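Local coordinates for protein toxin of toxin-antitoxin system (Rickettsia felis, PDB 3ZVK) that cleaves single-stranded RNA as the magnesium-dependent PIN-domain ribonuclease VapC2, the toxic half of a toxin-antitoxin pair that forms complexes with VapB2, at residues A111-N116 against L127-W132; M1-G6 against K30-A35. The protein carries 1 engineered substitution. One frame throughout, in Å; residues are numbered along the deposited sequence.

Both contacts lie in the one parallel beta-sheet of this PIN domain, their centres about 10 Å apart. Across the sheet the strands run 69-71, 33-37, 2-5, 112-115, 128-131, so contact 2 (1-6 with 30-35) joins the second and third of these, and contact 1 (111-116 with 127-132) the last two. In sequence both segments of contact 2 precede contact 1. They meet where strands 2-5 and 112-115 are neighbours: Met4 N to Thr112 O and Val114 N to Met4 O, both 2.9 Å, are probable hydrogen bonds. Gly6, an engineered replacement for Asp at a predicted magnesium-binding position, ends segment 1-6; Leu113's side chain lies about 4 Å away, so both contacts probably border the metal site.

Contact 1 (A111-N116 against L127-W132); sequences ATLVTN and LILENW
Val114 of strand 112-115 meets Trp132, the residue just after strand 128-131. From Val114 CB, 4.0 Å from Glu130 O, the branch CG1 stands anti to the backbone N (chi1 -171°). That torsion sets CG1 over one face of the indole, 3.6 Å from the centroid of the five-membered ring and 15° off its normal, a CH-pi contact. The indole is also tied at its edge: Trp132 NE1 donates, nearly straight and in the ring plane, to Glu130 OE2 at 2.9 Å, which receives it on its anti lone pair. On the same face of the sheet Thr112 CG2 rests 3.7 Å from Glu130 CB.

In the parallel ladder Leu113 N to Ile128 O and Thr115 N to Glu130 O are both 2.8 Å, while Leu113 O and Thr115 O accept from Glu130 N and Trp132 N. On the opposite face Leu129 CD1 lies 3.8 Å from Leu113 CB, the two side chains pointing the same way, and Leu129 CD2 lies 3.7 Å from Thr115 CG2. Helix 97-109 covers Leu113 there, and Thr115 OG1 bonds to Glu120. Backbone bonds and two-faced packing thus hold 128-131, an outermost strand of this chain's PIN-domain sheet, and the Glu130 bond and methyl probably limit indole rotation.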
loop_
_atom_site.group_PDB
_atom_site.type_symbol
_atom_site.label_atom_id
_atom_site.label_comp_id
_atom_site.label_asym_id
_atom_site.label_seq_id
_atom_site.Cartn_x
_atom_site.Cartn_y
_atom_site.Cartn_z
ATOM N N ALA A 111 -24.669 -18.029 -3.803
ATOM C CA ALA A 111 -24.568 -18.588 -5.134
ATOM C C ALA A 111 -25.146 -19.999 -5.231
ATOM O O ALA A 111 -25.240 -20.704 -4.229
ATOM C CB ALA A 111 -23.089 -18.608 -5.547
ATOM N N THR A 112 -25.462 -20.424 -6.455
ATOM C CA THR A 112 -25.888 -21.782 -6.758
ATOM C C THR A 112 -24.601 -22.547 -7.053
ATOM O O THR A 112 -23.798 -22.129 -7.918
ATOM C CB THR A 112 -26.823 -21.819 -7.956
ATOM O OG1 THR A 112 -28.023 -21.105 -7.650
ATOM C CG2 THR A 112 -27.174 -23.229 -8.365
ATOM N N LEU A 113 -24.382 -23.649 -6.313
ATOM C CA LEU A 113 -23.201 -24.471 -6.532
ATOM C C LEU A 113 -23.546 -25.569 -7.513
ATOM O O LEU A 113 -24.498 -26.323 -7.299
ATOM C CB LEU A 113 -22.645 -25.033 -5.216
ATOM C CG LEU A 113 -21.336 -25.837 -5.285
ATOM C CD1 LEU A 113 -20.172 -25.026 -5.856
ATOM C CD2 LEU A 113 -20.974 -26.294 -3.924
ATOM N N VAL A 114 -22.774 -25.647 -8.591
ATOM C CA VAL A 114 -22.988 -26.586 -9.674
ATOM C C VAL A 114 -22.173 -27.844 -9.486
ATOM O O VAL A 114 -20.954 -27.788 -9.359
ATOM C CB VAL A 114 -22.805 -25.954 -11.059
ATOM C CG1 VAL A 114 -23.241 -26.917 -12.156
ATOM C CG2 VAL A 114 -23.549 -24.616 -11.176
ATOM N N THR A 115 -22.876 -28.986 -9.488
ATOM C CA THR A 115 -22.325 -30.299 -9.258
ATOM C C THR A 115 -22.566 -31.294 -10.399
ATOM O O THR A 115 -23.376 -31.027 -11.273
ATOM C CB THR A 115 -22.699 -30.785 -7.850
ATOM O OG1 THR A 115 -21.861 -31.900 -7.531
ATOM C CG2 THR A 115 -24.181 -31.133 -7.713
ATOM N N ASN A 116 -21.824 -32.426 -10.364
ATOM C CA ASN A 116 -21.719 -33.579 -11.287
ATOM C C ASN A 116 -22.405 -34.855 -10.714
ATOM O O ASN A 116 -22.665 -35.802 -11.461
ATOM C CB ASN A 116 -20.191 -33.942 -11.393
ATOM C CG ASN A 116 -19.616 -33.922 -12.779
ATOM O OD1 ASN A 116 -19.927 -33.078 -13.598
ATOM N ND2 ASN A 116 -18.683 -34.791 -13.051
ATOM N N LEU A 127 -27.243 -24.548 1.468
ATOM C CA LEU A 127 -26.571 -24.546 0.177
ATOM C C LEU A 127 -27.512 -24.818 -0.985
ATOM O O LEU A 127 -28.182 -25.846 -1.015
ATOM C CB LEU A 127 -25.366 -25.517 0.185
ATOM C CG LEU A 127 -24.518 -25.615 -1.081
ATOM C CD1 LEU A 127 -23.495 -24.536 -1.147
ATOM C CD2 LEU A 127 -23.775 -26.889 -1.126
ATOM N N ILE A 128 -27.563 -23.878 -1.943
ATOM C CA ILE A 128 -28.332 -24.025 -3.181
ATOM C C ILE A 128 -27.435 -24.809 -4.174
ATOM O O ILE A 128 -26.282 -24.434 -4.422
ATOM C CB ILE A 128 -28.840 -22.690 -3.791
ATOM C CG1 ILE A 128 -29.247 -21.643 -2.704
ATOM C CG2 ILE A 128 -29.972 -22.970 -4.798
ATOM C CD1 ILE A 128 -28.976 -20.102 -3.088
ATOM N N LEU A 129 -27.966 -25.920 -4.686
ATOM C CA LEU A 129 -27.268 -26.830 -5.598
ATOM C C LEU A 129 -28.024 -27.022 -6.892
ATOM O O LEU A 129 -29.251 -26.892 -6.928
ATOM C CB LEU A 129 -27.081 -28.208 -4.934
ATOM C CG LEU A 129 -25.698 -28.915 -5.009
ATOM C CD1 LEU A 129 -24.607 -28.185 -4.213
ATOM C CD2 LEU A 129 -25.809 -30.328 -4.475
ATOM N N GLU A 130 -27.274 -27.354 -7.949
ATOM C CA GLU A 130 -27.791 -27.644 -9.275
ATOM C C GLU A 130 -26.870 -28.715 -9.841
ATOM O O GLU A 130 -25.657 -28.551 -9.866
ATOM C CB GLU A 130 -27.864 -26.395 -10.173
ATOM C CG GLU A 130 -28.712 -26.607 -11.407
ATOM C CD GLU A 130 -28.986 -25.362 -12.222
ATOM O OE1 GLU A 130 -29.877 -24.559 -11.852
ATOM O OE2 GLU A 130 -28.386 -25.262 -13.311
ATOM N N ASN A 131 -27.448 -29.851 -10.193
ATOM C CA ASN A 131 -26.744 -31.010 -10.714
ATOM C C ASN A 131 -26.852 -31.076 -12.232
ATOM O O ASN A 131 -27.973 -31.094 -12.770
ATOM C CB ASN A 131 -27.314 -32.296 -10.077
ATOM C CG ASN A 131 -26.454 -33.528 -10.237
ATOM O OD1 ASN A 131 -26.180 -34.002 -11.350
ATOM N ND2 ASN A 131 -26.088 -34.129 -9.113
ATOM N N TRP A 132 -25.689 -31.123 -12.920
ATOM C CA TRP A 132 -25.647 -31.292 -14.360
ATOM C C TRP A 132 -25.205 -32.725 -14.591
ATOM O O TRP A 132 -24.085 -33.083 -14.273
ATOM C CB TRP A 132 -24.743 -30.266 -15.049
ATOM C CG TRP A 132 -25.161 -28.822 -14.945
ATOM C CD1 TRP A 132 -26.296 -28.328 -14.376
ATOM C CD2 TRP A 132 -24.407 -27.684 -15.386
ATOM N NE1 TRP A 132 -26.300 -26.955 -14.436
ATOM C CE2 TRP A 132 -25.156 -26.533 -15.062
ATOM C CE3 TRP A 132 -23.140 -27.524 -15.978
ATOM C CZ2 TRP A 132 -24.696 -25.243 -15.328
ATOM C CZ3 TRP A 132 -22.707 -26.245 -16.295
ATOM C CH2 TRP A 132 -23.464 -25.120 -15.939
#

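Contact 2 (M1-G6 against K30-A35); sequences MIYMLG and KNNTIA. Engineered in segment 1-6: Gly6 (natural residue Asp).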
loop_
_atom_site.group_PDB
_atom_site.type_symbol
_atom_site.label_atom_id
_atom_site.label_comp_id
_atom_site.label_asym_id
_atom_site.label_seq_id
_atom_site.Cartn_x
_atom_site.Cartn_y
_atom_site.Cartn_z
ATOM N N MET A 1 -28.139 -14.106 -11.138
ATOM C CA MET A 1 -27.441 -14.487 -9.918
ATOM C C MET A 1 -26.061 -15.056 -10.206
ATOM O O MET A 1 -25.638 -15.054 -11.355
ATOM C CB MET A 1 -28.304 -15.443 -9.074
ATOM C CG MET A 1 -28.285 -16.889 -9.530
ATOM S SD MET A 1 -28.570 -18.115 -8.216
ATOM C CE MET A 1 -27.653 -17.462 -6.876
ATOM N N ILE A 2 -25.350 -15.526 -9.171
ATOM C CA ILE A 2 -24.016 -16.130 -9.305
ATOM C C ILE A 2 -24.132 -17.654 -9.331
ATOM O O ILE A 2 -24.756 -18.252 -8.462
ATOM C CB ILE A 2 -23.022 -15.647 -8.196
ATOM C CG1 ILE A 2 -22.904 -14.102 -8.175
ATOM C CG2 ILE A 2 -21.636 -16.296 -8.344
ATOM C CD1 ILE A 2 -22.166 -13.502 -6.977
ATOM N N TYR A 3 -23.511 -18.280 -10.333
ATOM C CA TYR A 3 -23.416 -19.724 -10.430
ATOM C C TYR A 3 -21.939 -20.054 -10.263
ATOM O O TYR A 3 -21.131 -19.645 -11.090
ATOM C CB TYR A 3 -23.920 -20.224 -11.786
ATOM C CG TYR A 3 -25.424 -20.340 -11.853
ATOM C CD1 TYR A 3 -26.217 -19.229 -12.128
ATOM C CD2 TYR A 3 -26.066 -21.566 -11.616
ATOM C CE1 TYR A 3 -27.608 -19.330 -12.184
ATOM C CE2 TYR A 3 -27.452 -21.677 -11.680
ATOM C CZ TYR A 3 -28.222 -20.555 -11.978
ATOM O OH TYR A 3 -29.603 -20.618 -12.060
ATOM N N MET A 4 -21.574 -20.739 -9.181
ATOM C CA MET A 4 -20.187 -21.139 -8.939
ATOM C C MET A 4 -20.052 -22.610 -9.309
ATOM O O MET A 4 -20.876 -23.432 -8.876
ATOM C CB MET A 4 -19.780 -20.891 -7.479
ATOM C CG MET A 4 -19.862 -19.442 -7.089
ATOM S SD MET A 4 -19.147 -19.018 -5.500
ATOM C CE MET A 4 -17.436 -18.897 -5.961
ATOM N N LEU A 5 -19.072 -22.947 -10.159
ATOM C CA LEU A 5 -18.885 -24.359 -10.556
ATOM C C LEU A 5 -17.930 -25.053 -9.610
ATOM O O LEU A 5 -16.919 -24.466 -9.189
ATOM C CB LEU A 5 -18.364 -24.506 -12.007
ATOM C CG LEU A 5 -18.979 -23.612 -13.059
ATOM C CD1 LEU A 5 -18.152 -23.658 -14.347
ATOM C CD2 LEU A 5 -20.443 -23.979 -13.292
ATOM N N GLY A 6 -18.281 -26.278 -9.260
ATOM C CA GLY A 6 -17.475 -27.145 -8.400
ATOM C C GLY A 6 -16.350 -27.767 -9.204
ATOM O O GLY A 6 -16.304 -27.629 -10.433
ATOM N N LYS A 30 -26.089 -15.475 -20.156
ATOM C CA LYS A 30 -26.885 -14.387 -20.713
ATOM C C LYS A 30 -27.507 -13.464 -19.637
ATOM O O LYS A 30 -27.625 -12.267 -19.880
ATOM C CB LYS A 30 -27.937 -14.937 -21.671
ATOM C CG LYS A 30 -27.338 -15.330 -23.018
ATOM C CD LYS A 30 -28.202 -16.319 -23.760
ATOM C CE LYS A 30 -27.720 -16.623 -25.148
ATOM N NZ LYS A 30 -28.424 -17.804 -25.702
ATOM N N ASN A 31 -27.875 -14.000 -18.453
ATOM C CA ASN A 31 -28.513 -13.223 -17.384
ATOM C C ASN A 31 -27.844 -13.394 -16.005
ATOM O O ASN A 31 -28.253 -12.751 -15.044
ATOM C CB ASN A 31 -30.012 -13.601 -17.297
ATOM C CG ASN A 31 -30.763 -13.467 -18.593
ATOM O OD1 ASN A 31 -30.956 -12.363 -19.118
ATOM N ND2 ASN A 31 -31.207 -14.580 -19.153
ATOM N N ASN A 32 -26.827 -14.264 -15.902
ATOM C CA ASN A 32 -26.152 -14.585 -14.639
ATOM C C ASN A 32 -24.655 -14.542 -14.779
ATOM O O ASN A 32 -24.151 -14.468 -15.890
ATOM C CB ASN A 32 -26.597 -15.986 -14.134
ATOM C CG ASN A 32 -28.081 -16.188 -14.149
ATOM O OD1 ASN A 32 -28.811 -15.709 -13.293
ATOM N ND2 ASN A 32 -28.569 -16.830 -15.181
ATOM N N THR A 33 -23.938 -14.596 -13.650
ATOM C CA THR A 33 -22.479 -14.619 -13.588
ATOM C C THR A 33 -22.000 -16.035 -13.335
ATOM O O THR A 33 -22.393 -16.663 -12.345
ATOM C CB THR A 33 -21.973 -13.683 -12.471
ATOM O OG1 THR A 33 -22.430 -12.348 -12.710
ATOM C CG2 THR A 33 -20.459 -13.685 -12.346
ATOM N N ILE A 34 -21.133 -16.531 -14.230
ATOM C CA ILE A 34 -20.488 -17.828 -14.086
ATOM C C ILE A 34 -19.153 -17.603 -13.433
ATOM O O ILE A 34 -18.340 -16.810 -13.936
ATOM C CB ILE A 34 -20.406 -18.615 -15.407
ATOM C CG1 ILE A 34 -21.876 -18.948 -15.885
ATOM C CG2 ILE A 34 -19.593 -19.935 -15.165
ATOM C CD1 ILE A 34 -21.992 -19.187 -17.277
ATOM N N ALA A 35 -18.928 -18.281 -12.290
ATOM C CA ALA A 35 -17.677 -18.159 -11.528
ATOM C C ALA A 35 -17.130 -19.466 -10.969
ATOM O O ALA A 35 -17.794 -20.502 -11.014
ATOM C CB ALA A 35 -17.878 -17.160 -10.398
#
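Asn32 OD1 accepts from the chain-terminal nitrogen Met1 N at 2.8 Å, with the donor in the carbonyl plane and on a lone pair (C=O...N angle 129°). The amide is gripped from its other end as well, since Asn32 ND2 donates to Leu28 O in helix 19-29. With both ends engaged, the amide's rotation is probably fixed, and a positive charge on Met1 N would strengthen the first bond. Asn32 CG lies anti to its own carbonyl carbon (chi1 -48°), which carries the amide toward the N-terminus and brings CG to 3.7 Å from Tyr3 CE1. The approach is at the edge of the phenol ring, and the ring and amide planes stand 71° apart, so the two groups are not stacked.

Beyond this bond the backbones form a parallel ladder. Thr33 N donates to Met1 O, Tyr3 N to Thr33 O at 2.8 Å, Ala35 N to Tyr3 O, and Leu5 N to Ala35 O at 2.9 Å. Met4 CA adds a CA-H...O contact to Ala35 O at 3.2 Å. Apolar side-chain contacts are few and long: Leu5 CD1 meets Ile34 CG2 at 4.1 Å, crossing at a slant, and on the other face Ile2 CG2 reaches Ala35 CB at 4.4 Å.

The two strands form a parallel beta-alpha-beta crossover, with helices 7-16 and 19-29 in the connection and Gly6, an engineered residue, at the N-cap of the first. Strand 112-115 flanks 2-5 and strand 69-71 flanks 33-37; helix 19-29 covers Tyr3 and Ile34, and Trp46 of the VapB antitoxin chain also packs on Ile34.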